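Local coordinates for 3-keto-5-aminohexanoate cleavage protein (Burkholderia xenovorans LB400, PDB 3E02), which probably cleaves 3-keto-5-aminohexanoate or a related beta-keto acid, with a bound zinc ion held in a TIM-barrel fold, at residues E37-A42 and K76-A81; D66-F71 and L99-A104; R106-S111 and E296-L301; T160-G163 and R168-F171. One frame throughout, in Å; residues are numbered along the deposited sequence.

Interaction 1: residues E37-A42 and K76-A81; sequences EGVAAA and KERTDA
Val39, on helix 31-44, lies under the side chain of Arg78 at the end of helix 72-78, and a turn further on Ala42 meets Ala81. The two methyls of Val39 share the work. CG2 touches both the root and the tip of the arginine, 3.7 Å from Arg78 CB, while CG1 sits against one face of the guanidinium, displaced to its rim, 4.0 Å from Arg78 CZ. This arrangement depends on the bend at chi3 of Arg78 (69°), which folds the flat group back over the valine; the arginine is modelled in two conformers, and the account holds for one of them.

Ala42 makes the second patch. Its CB packs against the methyl of Ala81 at 4.0 Å. Thr79 lies beside the same methyl of Ala42, but the approach of its OG1 is suspiciously short and Thr79 too has a second conformer, which makes this contact doubtful. In the conformer described here OG1 is anti to the backbone N (chi1 176°), where it accepts the N-H of Ala81 at 3.1 Å from Ala81 N. In this conformer, then, an ST turn spans Thr79 to Ala81, at the point where the chain leaves the helix.

The contact packs helix 31-44 against the end of helix 72-78 and the turn that leads into strand 82-85, on the outside of the barrel. Beneath it, Ala41 and Ala81 both rest on Leu49 of strand 48-54, and Ala40 and Ala41 pack on helix 273-286.

Interaction 2: residues D66-F71 and L99-A104; sequences DLFMRF and LAPARA
Phe68 and Pro101 meet on the outer layer of a TIM barrel, where the short helix 65-68 packs beside helix 95-105, which precedes strand 109-113. The chief interaction is a CH-pi contact. Pro101 CB stands over one face of the phenyl ring, 3.8 Å from the centroid of the Phe68 ring and only 18° off its normal. The neighbouring CG of Pro101 lies nearer the rim, 3.5 Å from CE1 of Phe68. Phe68 presents this face with CG anti to its carbonyl carbon (chi1 -78°). Gln63 touches both side chains, and Ala53 of strand 48-54 touches Phe68. The metal site is close to the phenylalanine: its side chain is about 5 Å from that of the zinc ligand His52 and about 9 Å from the zinc ion.

Proline has no N-H to give to the preceding turn, and helix 95-105 is kinked here: the nitrogens of Pro101 and Ala102 both lack a bond to that turn. Regular bonding resumes with Arg103 N to Leu99 O.

Looser apolar packing completes the contact nearer the surface. The side chain of Met69, a selenomethionine, does not start out facing the other helix; the bend at chi2 (-54°) turns its end across. Its methyl CE comes to rest 4.1 Å from the carbonyl carbon C of Ala104 and 4.4 Å from CB of Ala104.

Interaction 3: residues R106-S111 and E296-L301; sequences RPEVAS and EARAML
Arg298 reaches from helix 294-301 to Glu108, just before strand 109-113, in a largely buried salt bridge. Its CB leaves the helix without facing Glu108, and the extended run from CG to NE carries the charge across. On the way CG passes Glu108 OE1 at some distance and CD draws closer to it, 3.5 Å between Arg298 CD and Glu108 OE1. NE is the first atom to bond: it gives its N-H to OE2 of Glu108 at 3.0 Å, with a weak second bond to OE1. Chi4 (84°) then turns the guanidinium so that NH2 also finds Glu108 OE2, at 3.1 Å. The grip is therefore side-on, NE and NH2 together on one oxygen, which receives both through its syn lone pair. Carboxylate and guanidinium are only 12° from coplanar, although the two side chains cross at about a right angle. None of the bonds is straight, the angle at NE to OE2 being 145°.

The last atom, NH1, turns elsewhere, to Asp80 O and the carboxylate of Asp295; Glu108 OE1 in turn is held by Thr303 OG1. These bonds should restrict rotation of both groups and would favour an ionised glutamate.

A lighter apolar touch lies alongside, Val109 CG2 to Leu301 CD1 at 4.4 Å. Glu108 and Val109 stand at the start of strand 109-113, and Val109 also packs on Ile82 and Met48, each the first residue of its strand, which places helix 294-301 at the end of the barrel where these parallel strands begin.

Interaction 4: residues T160-G163 and R168-F171; sequences TELG and RFEF
Leu162 and Gly163 end helix 152-163, and after a four-residue connection the chain enters strand 168-173, where Phe169 points its ring back at them; the CA atoms of Gly163 and Arg168 are 7.1 Å apart. The ring does the touching with its edge. Leu162 CB lies in the ring plane, 3.7 Å from Phe169 CE1 and almost as near to Phe169 CZ, so the methylene is met edge-on and not stacked upon. One branch of the leucine adds to this, CD1 of Leu162 coming to 4.1 Å from the same CE1 of Phe169.

Phe169 does not set out straight for the helix. With CG anti to the carbonyl carbon (chi1 -57°), its ring is sent toward the helix end, where CE1 and CZ meet Leu162 CB. The backbone also comes close, Gly163 N to Phe169 CZ 3.9 Å, obliquely to the ring. On the strand side, the CB of Phe169 sits over one face of the Phe171 ring, near its rim.

The helix end is tied to the connection by Leu162 O, which accepts from the hydroxyls of Ser165 and Thr167. Here helix and strand form the second half of a beta-alpha-beta crossover: strand 168-173 pairs in parallel with 109-113, Phe169 also touches Met112 there, and Leu162 faces Leu99, Ala102 and Arg103 of helix 95-105.

All four contacts belong to one TIM barrel. Interaction 2 joins two helices, interaction 1 a helix to a helix end and turn, interaction 4 a helix to the sheet, and interaction 3 lies where strands begin. Interactions 1 and 2 alternate along the chain, with centres about 17 Å apart and no touch. Interaction 4 is nested inside the long loop closed by interaction 3; their centres are about 10 Å apart, and neighbouring strands 109-113 and 168-173 join them. Ala102 CB packs on Leu162 CD2 between interactions 2 and 4, and interactions 1 and 3 touch through Arg298. Together they tie helices and strands around the barrel whose strand 48-54 carries the zinc ligands His50 and His52.

Interaction 1: residues E37-A42 and K76-A81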
loop_
_atom_site.group_PDB
_atom_site.type_symbol
_atom_site.label_atom_id
_atom_site.label_comp_id
_atom_site.label_asym_id
_atom_site.label_seq_id
_atom_site.Cartn_x
_atom_site.Cartn_y
_atom_site.Cartn_z
ATOM N N GLU A 37 36.905 9.787 -13.400
ATOM C CA GLU A 37 35.803 9.064 -12.750
ATOM C C GLU A 37 34.598 8.824 -13.658
ATOM O O GLU A 37 34.034 7.720 -13.657
ATOM C CB GLU A 37 35.400 9.783 -11.457
ATOM C CG GLU A 37 36.362 9.478 -10.345
ATOM C CD GLU A 37 36.128 8.072 -9.797
ATOM O OE1 GLU A 37 35.064 7.854 -9.174
ATOM O OE2 GLU A 37 36.983 7.184 -10.048
ATOM N N GLY A 38 34.220 9.845 -14.429
ATOM C CA GLY A 38 33.121 9.750 -15.381
ATOM C C GLY A 38 33.396 8.689 -16.438
ATOM O O GLY A 38 32.528 7.860 -16.729
ATOM N N VAL A 39 34.618 8.700 -16.985
ATOM C CA VAL A 39 35.043 7.711 -17.980
ATOM C C VAL A 39 35.026 6.292 -17.403
ATOM O O VAL A 39 34.485 5.390 -18.032
ATOM C CB VAL A 39 36.424 8.050 -18.600
ATOM C CG1 VAL A 39 36.899 6.934 -19.553
ATOM C CG2 VAL A 39 36.349 9.393 -19.367
ATOM N N ALA A 40 35.579 6.120 -16.200
ATOM C CA ALA A 40 35.589 4.811 -15.514
ATOM C C ALA A 40 34.169 4.288 -15.265
ATOM O O ALA A 40 33.892 3.105 -15.497
ATOM C CB ALA A 40 36.381 4.879 -14.199
ATOM N N ALA A 41 33.282 5.179 -14.807
ATOM C CA ALA A 41 31.870 4.851 -14.570
ATOM C C ALA A 41 31.164 4.436 -15.869
ATOM O O ALA A 41 30.429 3.440 -15.887
ATOM C CB ALA A 41 31.147 6.021 -13.906
ATOM N N ALA A 42 31.401 5.189 -16.947
ATOM C CA ALA A 42 30.838 4.884 -18.267
ATOM C C ALA A 42 31.360 3.540 -18.776
ATOM O O ALA A 42 30.577 2.693 -19.213
ATOM C CB ALA A 42 31.117 6.009 -19.278
ATOM N N LYS A 76 32.916 14.192 -23.292
ATOM C CA LYS A 76 32.314 13.982 -24.608
ATOM C C LYS A 76 33.281 13.261 -25.572
ATOM O O LYS A 76 32.867 12.380 -26.328
ATOM C CB LYS A 76 31.858 15.315 -25.219
ATOM C CG LYS A 76 31.136 15.180 -26.559
ATOM C CD LYS A 76 30.836 16.518 -27.168
ATOM C CE LYS A 76 30.127 16.353 -28.491
ATOM N NZ LYS A 76 30.092 17.626 -29.257
ATOM N N GLU A 77 34.551 13.641 -25.518
ATOM C CA GLU A 77 35.587 13.043 -26.356
ATOM C C GLU A 77 35.988 11.618 -25.955
ATOM O O GLU A 77 36.298 10.827 -26.844
ATOM C CB GLU A 77 36.848 13.925 -26.325
ATOM C CG GLU A 77 37.972 13.476 -27.252
ATOM N N ARG A 78 35.922 11.302 -24.651
ATOM C CA ARG A 78 36.361 10.001 -24.125
ATOM C C ARG A 78 35.257 8.980 -23.864
ATOM O O ARG A 78 35.552 7.801 -23.671
ATOM C CB ARG A 78 37.192 10.205 -22.867
ATOM C CG ARG A 78 38.496 10.959 -23.117
ATOM C CD ARG A 78 39.366 10.891 -21.888
ATOM N NE ARG A 78 39.852 9.523 -21.679
ATOM C CZ ARG A 78 40.187 8.964 -20.511
ATOM N NH1 ARG A 78 40.080 9.609 -19.345
ATOM N NH2 ARG A 78 40.609 7.701 -20.509
ATOM N N THR A 79 33.991 9.422 -23.837
ATOM C CA THR A 79 32.860 8.500 -23.675
ATOM C C THR A 79 31.635 9.008 -24.436
ATOM O O THR A 79 31.569 10.187 -24.799
ATOM C CB THR A 79 32.540 8.216 -22.172
ATOM O OG1 THR A 79 31.375 7.394 -22.067
ATOM C CG2 THR A 79 32.318 9.498 -21.381
ATOM N N ASP A 80 30.698 8.089 -24.695
ATOM C CA ASP A 80 29.443 8.465 -25.362
ATOM C C ASP A 80 28.308 8.522 -24.346
ATOM O O ASP A 80 27.164 8.634 -24.713
ATOM C CB ASP A 80 29.120 7.589 -26.590
ATOM C CG ASP A 80 28.869 6.133 -26.256
ATOM O OD1 ASP A 80 29.368 5.657 -25.225
ATOM O OD2 ASP A 80 28.198 5.451 -27.066
ATOM N N ALA A 81 28.628 8.491 -23.046
ATOM C CA ALA A 81 27.604 8.599 -22.003
ATOM C C ALA A 81 26.850 9.923 -22.130
ATOM O O ALA A 81 27.416 10.930 -22.575
ATOM C CB ALA A 81 28.225 8.477 -20.589
#

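Interaction 2: residues D66-F71 and L99-A104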
loop_
_atom_site.group_PDB
_atom_site.type_symbol
_atom_site.label_atom_id
_atom_site.label_comp_id
_atom_site.label_asym_id
_atom_site.label_seq_id
_atom_site.Cartn_x
_atom_site.Cartn_y
_atom_site.Cartn_z
ATOM N N ASP A 66 32.576 27.819 -16.332
ATOM C CA ASP A 66 33.982 27.621 -16.726
ATOM C C ASP A 66 34.578 26.318 -16.182
ATOM O O ASP A 66 35.393 25.699 -16.872
ATOM C CB ASP A 66 34.869 28.808 -16.299
ATOM C CG ASP A 66 34.510 30.123 -17.009
ATOM O OD1 ASP A 66 33.769 30.114 -18.024
ATOM O OD2 ASP A 66 34.992 31.179 -16.539
ATOM N N LEU A 67 34.194 25.924 -14.960
ATOM C CA LEU A 67 34.630 24.645 -14.371
ATOM C C LEU A 67 34.003 23.478 -15.124
ATOM O O LEU A 67 34.687 22.489 -15.389
ATOM C CB LEU A 67 34.299 24.540 -12.869
ATOM C CG LEU A 67 35.165 25.373 -11.934
ATOM C CD1 LEU A 67 34.620 25.295 -10.516
ATOM C CD2 LEU A 67 36.629 24.902 -12.004
ATOM N N PHE A 68 32.712 23.594 -15.458
ATOM C CA PHE A 68 32.033 22.588 -16.292
ATOM C C PHE A 68 32.716 22.415 -17.652
ATOM O O PHE A 68 32.907 21.287 -18.107
ATOM C CB PHE A 68 30.545 22.896 -16.467
ATOM C CG PHE A 68 29.711 22.524 -15.285
ATOM C CD1 PHE A 68 29.548 23.398 -14.222
ATOM C CD2 PHE A 68 29.076 21.282 -15.236
ATOM C CE1 PHE A 68 28.757 23.048 -13.111
ATOM C CE2 PHE A 68 28.289 20.921 -14.146
ATOM C CZ PHE A 68 28.129 21.805 -13.077
HETATM N N MSE A 69 33.145 23.522 -18.269
HETATM C CA MSE A 69 33.876 23.461 -19.552
HETATM C C MSE A 69 35.270 22.839 -19.463
HETATM O O MSE A 69 35.869 22.564 -20.506
HETATM C CB MSE A 69 33.904 24.826 -20.249
HETATM C CG MSE A 69 32.517 25.297 -20.644
HETATM SE SE MSE A 69 31.537 23.976 -21.736
HETATM C CE MSE A 69 29.790 24.592 -21.333
ATOM N N ARG A 70 35.776 22.621 -18.242
ATOM C CA ARG A 70 37.038 21.899 -18.018
ATOM C C ARG A 70 36.844 20.375 -17.896
ATOM O O ARG A 70 37.838 19.645 -17.819
ATOM C CB ARG A 70 37.797 22.480 -16.830
ATOM C CG ARG A 70 38.348 23.877 -17.122
ATOM C CD ARG A 70 38.730 24.662 -15.874
ATOM N NE ARG A 70 39.715 23.979 -15.037
ATOM C CZ ARG A 70 40.186 24.439 -13.878
ATOM N NH1 ARG A 70 39.774 25.609 -13.375
ATOM N NH2 ARG A 70 41.073 23.703 -13.205
ATOM N N PHE A 71 35.592 19.897 -17.855
ATOM C CA PHE A 71 35.310 18.449 -17.920
ATOM C C PHE A 71 34.291 17.979 -18.976
ATOM O O PHE A 71 34.401 16.835 -19.431
ATOM C CB PHE A 71 35.024 17.829 -16.542
ATOM C CG PHE A 71 33.878 18.439 -15.769
ATOM C CD1 PHE A 71 32.556 18.066 -16.030
ATOM C CD2 PHE A 71 34.123 19.293 -14.688
ATOM C CE1 PHE A 71 31.489 18.583 -15.263
ATOM C CE2 PHE A 71 33.065 19.811 -13.907
ATOM C CZ PHE A 71 31.750 19.458 -14.196
ATOM N N LEU A 99 21.109 27.721 -12.681
ATOM C CA LEU A 99 20.818 27.493 -14.112
ATOM C C LEU A 99 21.984 27.798 -15.068
ATOM O O LEU A 99 21.965 27.325 -16.203
ATOM C CB LEU A 99 19.571 28.283 -14.562
ATOM C CG LEU A 99 18.211 27.932 -13.933
ATOM C CD1 LEU A 99 17.121 28.896 -14.436
ATOM C CD2 LEU A 99 17.818 26.470 -14.192
ATOM N N ALA A 100 22.999 28.544 -14.616
ATOM C CA ALA A 100 24.126 28.954 -15.482
ATOM C C ALA A 100 24.818 27.836 -16.283
ATOM O O ALA A 100 24.961 27.990 -17.497
ATOM C CB ALA A 100 25.154 29.774 -14.696
ATOM N N PRO A 101 25.248 26.733 -15.632
ATOM C CA PRO A 101 25.900 25.647 -16.377
ATOM C C PRO A 101 25.048 25.027 -17.497
ATOM O O PRO A 101 25.521 24.929 -18.619
ATOM C CB PRO A 101 26.225 24.632 -15.286
ATOM C CG PRO A 101 26.349 25.430 -14.072
ATOM C CD PRO A 101 25.258 26.436 -14.186
ATOM N N ALA A 102 23.802 24.663 -17.196
ATOM C CA ALA A 102 22.875 24.102 -18.197
ATOM C C ALA A 102 22.595 25.091 -19.324
ATOM O O ALA A 102 22.489 24.673 -20.485
ATOM C CB ALA A 102 21.550 23.639 -17.543
ATOM N N ARG A 103 22.460 26.380 -18.985
ATOM C CA ARG A 103 22.237 27.413 -19.998
ATOM C C ARG A 103 23.437 27.554 -20.927
ATOM O O ARG A 103 23.263 27.703 -22.133
ATOM C CB ARG A 103 21.877 28.778 -19.392
ATOM C CG ARG A 103 20.502 28.803 -18.726
ATOM C CD ARG A 103 19.703 30.032 -19.124
ATOM N NE ARG A 103 20.326 31.296 -18.729
ATOM C CZ ARG A 103 20.127 31.954 -17.579
ATOM N NH1 ARG A 103 19.330 31.488 -16.606
ATOM N NH2 ARG A 103 20.765 33.113 -17.381
ATOM N N ALA A 104 24.648 27.494 -20.366
ATOM C CA ALA A 104 25.876 27.586 -21.171
ATOM C C ALA A 104 26.113 26.324 -22.015
ATOM O O ALA A 104 26.393 26.409 -23.212
ATOM C CB ALA A 104 27.098 27.853 -20.283
#

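Interaction 3: residues R106-S111 and E296-L301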
loop_
_atom_site.group_PDB
_atom_site.type_symbol
_atom_site.label_atom_id
_atom_site.label_comp_id
_atom_site.label_asym_id
_atom_site.label_seq_id
_atom_site.Cartn_x
_atom_site.Cartn_y
_atom_site.Cartn_z
ATOM N N ARG A 106 23.945 23.727 -22.846
ATOM C CA ARG A 106 22.826 23.220 -23.658
ATOM C C ARG A 106 22.910 21.678 -23.733
ATOM O O ARG A 106 23.018 21.107 -24.816
ATOM C CB ARG A 106 22.782 23.915 -25.024
ATOM C CG ARG A 106 22.450 25.418 -24.911
ATOM C CD ARG A 106 22.576 26.156 -26.233
ATOM N NE ARG A 106 21.596 25.733 -27.236
ATOM C CZ ARG A 106 20.422 26.326 -27.500
ATOM N NH1 ARG A 106 19.988 27.396 -26.819
ATOM N NH2 ARG A 106 19.643 25.811 -28.457
ATOM N N PRO A 107 22.837 21.007 -22.555
ATOM C CA PRO A 107 23.004 19.564 -22.505
ATOM C C PRO A 107 21.778 18.796 -22.987
ATOM O O PRO A 107 20.689 19.354 -23.098
ATOM C CB PRO A 107 23.225 19.304 -21.011
ATOM C CG PRO A 107 22.366 20.321 -20.364
ATOM C CD PRO A 107 22.515 21.544 -21.218
ATOM N N GLU A 108 21.981 17.510 -23.257
ATOM C CA GLU A 108 20.882 16.617 -23.615
ATOM C C GLU A 108 19.930 16.416 -22.436
ATOM O O GLU A 108 18.714 16.251 -22.638
ATOM C CB GLU A 108 21.397 15.243 -24.026
ATOM C CG GLU A 108 22.188 15.225 -25.298
ATOM C CD GLU A 108 22.495 13.816 -25.693
ATOM O OE1 GLU A 108 21.664 13.215 -26.401
ATOM O OE2 GLU A 108 23.558 13.327 -25.281
ATOM N N VAL A 109 20.497 16.399 -21.223
ATOM C CA VAL A 109 19.739 16.206 -20.000
ATOM C C VAL A 109 20.191 17.163 -18.886
ATOM O O VAL A 109 21.367 17.505 -18.787
ATOM C CB VAL A 109 19.829 14.728 -19.499
ATOM C CG1 VAL A 109 19.032 14.528 -18.202
ATOM C CG2 VAL A 109 19.347 13.751 -20.591
ATOM N N ALA A 110 19.220 17.650 -18.116
ATOM C CA ALA A 110 19.482 18.444 -16.913
ATOM C C ALA A 110 18.590 17.936 -15.801
ATOM O O ALA A 110 17.467 17.494 -16.068
ATOM C CB ALA A 110 19.230 19.938 -17.162
ATOM N N SER A 111 19.068 18.001 -14.560
ATOM C CA SER A 111 18.240 17.615 -13.416
ATOM C C SER A 111 17.220 18.734 -13.188
ATOM O O SER A 111 17.467 19.884 -13.560
ATOM C CB SER A 111 19.071 17.327 -12.155
ATOM O OG SER A 111 19.743 18.472 -11.699
ATOM N N GLU A 296 20.904 3.572 -26.407
ATOM C CA GLU A 296 19.608 2.997 -25.996
ATOM C C GLU A 296 18.918 3.934 -25.003
ATOM O O GLU A 296 17.706 4.135 -25.091
ATOM C CB GLU A 296 19.776 1.595 -25.405
ATOM C CG GLU A 296 20.114 0.581 -26.485
ATOM C CD GLU A 296 20.539 -0.781 -25.966
ATOM O OE1 GLU A 296 21.087 -0.882 -24.852
ATOM O OE2 GLU A 296 20.364 -1.759 -26.721
ATOM N N ALA A 297 19.702 4.517 -24.083
ATOM C CA ALA A 297 19.197 5.494 -23.114
ATOM C C ALA A 297 18.669 6.757 -23.802
ATOM O O ALA A 297 17.603 7.252 -23.437
ATOM C CB ALA A 297 20.269 5.837 -22.070
ATOM N N ARG A 298 19.401 7.257 -24.806
ATOM C CA ARG A 298 18.974 8.428 -25.608
ATOM C C ARG A 298 17.627 8.183 -26.299
ATOM O O ARG A 298 16.784 9.073 -26.335
ATOM C CB ARG A 298 20.030 8.802 -26.665
ATOM C CG ARG A 298 21.304 9.399 -26.104
ATOM C CD ARG A 298 22.235 9.893 -27.205
ATOM N NE ARG A 298 23.370 10.607 -26.612
ATOM C CZ ARG A 298 24.490 10.052 -26.146
ATOM N NH1 ARG A 298 24.714 8.746 -26.242
ATOM N NH2 ARG A 298 25.415 10.840 -25.591
ATOM N N ALA A 299 17.444 6.978 -26.838
ATOM C CA ALA A 299 16.194 6.579 -27.489
ATOM C C ALA A 299 15.064 6.468 -26.469
ATOM O O ALA A 299 13.936 6.836 -26.772
ATOM C CB ALA A 299 16.369 5.258 -28.257
HETATM N N MSE A 300 15.362 5.967 -25.268
HETATM C CA MSE A 300 14.362 5.872 -24.197
HETATM C C MSE A 300 13.916 7.264 -23.738
HETATM O O MSE A 300 12.728 7.543 -23.690
HETATM C CB MSE A 300 14.892 5.070 -22.992
HETATM C CG MSE A 300 15.023 3.579 -23.266
HETATM SE SE MSE A 300 16.121 2.681 -21.945
HETATM C CE MSE A 300 15.012 2.827 -20.394
ATOM N N LEU A 301 14.878 8.130 -23.438
ATOM C CA LEU A 301 14.592 9.492 -22.964
ATOM C C LEU A 301 14.216 10.497 -24.062
ATOM O O LEU A 301 13.738 11.595 -23.738
ATOM C CB LEU A 301 15.770 10.027 -22.154
ATOM C CG LEU A 301 16.179 9.183 -20.944
ATOM C CD1 LEU A 301 17.347 9.818 -20.211
ATOM C CD2 LEU A 301 15.027 8.998 -20.019
#

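Interaction 4: residues T160-G163 and R168-F171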
loop_
_atom_site.group_PDB
_atom_site.type_symbol
_atom_site.label_atom_id
_atom_site.label_comp_id
_atom_site.label_asym_id
_atom_site.label_seq_id
_atom_site.Cartn_x
_atom_site.Cartn_y
_atom_site.Cartn_z
ATOM N N THR A 160 10.994 26.268 -19.021
ATOM C CA THR A 160 10.888 27.127 -20.213
ATOM C C THR A 160 12.256 27.429 -20.836
ATOM O O THR A 160 12.455 27.185 -22.027
ATOM C CB THR A 160 10.152 28.457 -19.889
ATOM O OG1 THR A 160 8.880 28.161 -19.305
ATOM C CG2 THR A 160 9.930 29.291 -21.149
ATOM N N GLU A 161 13.188 27.926 -20.024
ATOM C CA GLU A 161 14.519 28.317 -20.499
ATOM C C GLU A 161 15.337 27.145 -21.022
ATOM O O GLU A 161 15.903 27.230 -22.114
ATOM C CB GLU A 161 15.313 29.031 -19.406
ATOM C CG GLU A 161 14.708 30.358 -18.998
ATOM C CD GLU A 161 15.509 31.098 -17.942
ATOM O OE1 GLU A 161 16.586 30.624 -17.533
ATOM O OE2 GLU A 161 15.048 32.180 -17.530
ATOM N N LEU A 162 15.393 26.058 -20.249
ATOM C CA LEU A 162 16.153 24.872 -20.651
ATOM C C LEU A 162 15.409 24.031 -21.686
ATOM O O LEU A 162 16.047 23.426 -22.539
ATOM C CB LEU A 162 16.588 24.054 -19.434
ATOM C CG LEU A 162 17.437 24.819 -18.410
ATOM C CD1 LEU A 162 17.799 23.883 -17.246
ATOM C CD2 LEU A 162 18.702 25.422 -19.020
ATOM N N GLY A 163 14.075 24.006 -21.636
ATOM C CA GLY A 163 13.273 23.298 -22.646
ATOM C C GLY A 163 13.487 23.843 -24.057
ATOM O O GLY A 163 13.512 23.072 -25.016
ATOM N N ARG A 168 16.087 17.492 -22.140
ATOM C CA ARG A 168 15.134 16.592 -21.484
ATOM C C ARG A 168 15.486 16.604 -20.004
ATOM O O ARG A 168 16.660 16.718 -19.636
ATOM C CB ARG A 168 15.188 15.158 -22.027
ATOM C CG ARG A 168 15.031 14.994 -23.525
ATOM C CD ARG A 168 13.928 15.828 -24.118
ATOM N NE ARG A 168 12.629 15.544 -23.505
ATOM C CZ ARG A 168 11.655 14.794 -24.023
ATOM N NH1 ARG A 168 11.764 14.207 -25.204
ATOM N NH2 ARG A 168 10.525 14.643 -23.350
ATOM N N PHE A 169 14.490 16.479 -19.138
ATOM C CA PHE A 169 14.747 16.540 -17.703
ATOM C C PHE A 169 14.703 15.251 -16.928
ATOM O O PHE A 169 13.931 14.349 -17.244
ATOM C CB PHE A 169 13.773 17.516 -17.028
ATOM C CG PHE A 169 13.820 18.893 -17.610
ATOM C CD1 PHE A 169 14.983 19.668 -17.491
ATOM C CD2 PHE A 169 12.722 19.421 -18.281
ATOM C CE1 PHE A 169 15.050 20.953 -18.054
ATOM C CE2 PHE A 169 12.780 20.709 -18.848
ATOM C CZ PHE A 169 13.943 21.475 -18.735
ATOM N N GLU A 170 15.596 15.188 -15.938
ATOM C CA GLU A 170 15.635 14.124 -14.935
ATOM C C GLU A 170 14.840 14.802 -13.805
ATOM O O GLU A 170 15.379 15.666 -13.111
ATOM C CB GLU A 170 17.085 13.794 -14.515
ATOM C CG GLU A 170 17.287 12.701 -13.408
ATOM C CD GLU A 170 18.679 12.734 -12.720
ATOM O OE1 GLU A 170 19.452 13.695 -12.903
ATOM O OE2 GLU A 170 19.006 11.811 -11.937
ATOM N N PHE A 171 13.568 14.434 -13.648
ATOM C CA PHE A 171 12.697 15.035 -12.622
ATOM C C PHE A 171 13.003 14.432 -11.253
ATOM O O PHE A 171 12.673 13.259 -11.014
ATOM C CB PHE A 171 11.219 14.840 -12.984
ATOM C CG PHE A 171 10.827 15.436 -14.303
ATOM C CD1 PHE A 171 10.750 16.816 -14.455
ATOM C CD2 PHE A 171 10.512 14.623 -15.399
ATOM C CE1 PHE A 171 10.384 17.391 -15.682
ATOM C CE2 PHE A 171 10.134 15.179 -16.628
ATOM C CZ PHE A 171 10.073 16.571 -16.774
#